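B-129 (Sulfolobus virus 1, PDB 2WBT) is essential for virus function and probably binds DNA through two C2H2-type zinc fingers. Local coordinates at residues C77-M82 with E98-C103. Sequence-based numbering, arbitrary orientation.
Sequences CPLCLM and EHTKVC. With ZN (zinc ion), chain C; ZN (zinc ion), chain D.
OE1 of Glu98 bonds to the zinc ion of chain C at 2.2 Å, so that a carboxylate joins Cys77, Cys80 and His93 in the first of two C2H2-type zinc fingers, at the position usually held by the second histidine. The two cysteines reach the same metal from the turn between strands 75-76 and 83-84, with Cys77 SG at 2.3 Å and Cys80 SG at 2.2 Å from the zinc. Within this CxxC turn, Leu81 N donates to Cys77 O over 2.6 Å, a backbone bond that closes the turn carrying the two cysteines. In Glu98, CG extends anti to the backbone N (chi1 -180°), and a bend at chi2 (46°) then turns the carboxylate to the metal. Its other oxygen, OE2, accepts from Thr100 N, although its exact place is less sure.

Beside the metal bonds, Leu79 makes the apolar part of the contact. Its CD1 lies 3.5 Å from the CG methylene of Glu98, and the Thr100 methyl CG2 neighbours the same leucine, although CG2 sits too close to OE2 for its exact place to be relied on. Leu79 also touches Leu117 and Val120 of helix 113-122, which packs the cysteine turn of one finger against the helix of the next. At the other end of segment 98-103, Cys103 joins Cys106, His119 and His124 in the second finger, its SG 2.3 Å from the chain D zinc.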
loop_
_atom_site.group_PDB
_atom_site.type_symbol
_atom_site.label_atom_id
_atom_site.label_comp_id
_atom_site.label_asym_id
_atom_site.label_seq_id
_atom_site.Cartn_x
_atom_site.Cartn_y
_atom_site.Cartn_z
ATOM N N CYS A 77 13.071 -4.913 9.301
ATOM C CA CYS A 77 13.051 -6.306 8.867
ATOM C C CYS A 77 11.691 -6.642 8.247
ATOM O O CYS A 77 10.655 -6.436 8.881
ATOM C CB CYS A 77 13.321 -7.232 10.051
ATOM S SG CYS A 77 13.436 -8.969 9.625
ATOM N N PRO A 78 11.684 -7.178 7.014
ATOM C CA PRO A 78 10.413 -7.478 6.354
ATOM C C PRO A 78 9.591 -8.550 7.067
ATOM O O PRO A 78 8.363 -8.485 7.054
ATOM C CB PRO A 78 10.845 -7.971 4.965
ATOM C CG PRO A 78 12.247 -7.500 4.801
ATOM C CD PRO A 78 12.829 -7.542 6.165
ATOM N N LEU A 79 10.264 -9.517 7.686
ATOM C CA LEU A 79 9.578 -10.627 8.345
ATOM C C LEU A 79 8.950 -10.244 9.690
ATOM O O LEU A 79 7.833 -10.674 9.980
ATOM C CB LEU A 79 10.522 -11.821 8.517
ATOM C CG LEU A 79 11.200 -12.350 7.247
ATOM C CD1 LEU A 79 12.080 -13.546 7.580
ATOM C CD2 LEU A 79 10.176 -12.721 6.182
ATOM N N CYS A 80 9.644 -9.452 10.507
ATOM C CA CYS A 80 9.063 -9.022 11.791
ATOM C C CYS A 80 8.647 -7.549 11.865
ATOM O O CYS A 80 7.920 -7.167 12.785
ATOM C CB CYS A 80 9.975 -9.381 12.969
ATOM S SG CYS A 80 11.581 -8.429 13.042
ATOM N N LEU A 81 9.055 -6.735 10.893
ATOM C CA LEU A 81 8.671 -5.313 10.853
ATOM C C LEU A 81 9.169 -4.501 12.045
ATOM O O LEU A 81 8.516 -3.538 12.454
ATOM C CB LEU A 81 7.145 -5.160 10.739
ATOM C CG LEU A 81 6.509 -5.680 9.451
ATOM C CD1 LEU A 81 4.994 -5.602 9.548
ATOM C CD2 LEU A 81 7.011 -4.903 8.241
ATOM N N MET A 82 10.312 -4.899 12.609
ATOM C CA MET A 82 10.910 -4.195 13.749
ATOM C C MET A 82 12.087 -3.330 13.286
ATOM O O MET A 82 12.964 -3.811 12.564
ATOM C CB MET A 82 11.371 -5.176 14.831
ATOM C CG MET A 82 10.250 -5.981 15.500
ATOM S SD MET A 82 8.953 -5.019 16.314
ATOM C CE MET A 82 7.704 -4.948 15.036
ATOM N N GLU A 98 16.476 -13.775 13.237
ATOM C CA GLU A 98 15.181 -13.897 12.555
ATOM C C GLU A 98 14.923 -15.344 12.113
ATOM O O GLU A 98 15.600 -15.849 11.216
ATOM C CB GLU A 98 15.120 -12.946 11.352
ATOM C CG GLU A 98 13.811 -12.988 10.566
ATOM C CD GLU A 98 12.585 -12.949 11.462
ATOM O OE1 GLU A 98 12.322 -11.886 12.073
ATOM O OE2 GLU A 98 11.891 -13.983 11.559
ATOM N N HIS A 99 13.940 -15.993 12.740
ATOM C CA HIS A 99 13.667 -17.423 12.512
ATOM C C HIS A 99 12.285 -17.754 11.931
ATOM O O HIS A 99 11.932 -18.931 11.836
ATOM C CB HIS A 99 13.841 -18.206 13.817
ATOM C CG HIS A 99 15.201 -18.075 14.424
ATOM N ND1 HIS A 99 16.349 -18.464 13.770
ATOM C CD2 HIS A 99 15.596 -17.608 15.631
ATOM C CE1 HIS A 99 17.394 -18.236 14.545
ATOM N NE2 HIS A 99 16.964 -17.717 15.681
ATOM N N THR A 100 11.506 -16.748 11.539
ATOM C CA THR A 100 10.162 -17.006 11.001
ATOM C C THR A 100 10.215 -17.654 9.614
ATOM O O THR A 100 10.989 -17.235 8.752
ATOM C CB THR A 100 9.300 -15.728 10.918
ATOM O OG1 THR A 100 7.945 -16.083 10.608
ATOM C CG2 THR A 100 9.821 -14.791 9.848
ATOM N N LYS A 101 9.388 -18.679 9.416
ATOM C CA LYS A 101 9.280 -19.361 8.124
ATOM C C LYS A 101 8.048 -18.912 7.340
ATOM O O LYS A 101 7.916 -19.242 6.166
ATOM C CB LYS A 101 9.210 -20.878 8.312
ATOM C CG LYS A 101 10.271 -21.463 9.227
ATOM C CD LYS A 101 11.651 -21.433 8.593
ATOM C CE LYS A 101 12.705 -21.978 9.543
ATOM N NZ LYS A 101 12.856 -21.150 10.770
ATOM N N VAL A 102 7.146 -18.181 7.990
ATOM C CA VAL A 102 5.913 -17.729 7.344
ATOM C C VAL A 102 6.062 -16.292 6.862
ATOM O O VAL A 102 6.618 -15.443 7.564
ATOM C CB VAL A 102 4.702 -17.806 8.297
ATOM C CG1 VAL A 102 3.407 -17.646 7.518
ATOM C CG2 VAL A 102 4.699 -19.124 9.060
ATOM N N CYS A 103 5.559 -16.031 5.660
ATOM C CA CYS A 103 5.557 -14.681 5.105
ATOM C C CYS A 103 4.459 -13.851 5.772
ATOM O O CYS A 103 3.284 -14.234 5.706
ATOM C CB CYS A 103 5.363 -14.721 3.586
ATOM S SG CYS A 103 5.057 -13.100 2.833
HETATM ZN ZN ZN C . 12.751 -9.805 11.702
HETATM ZN ZN ZN D . 3.992 -13.908 1.006
#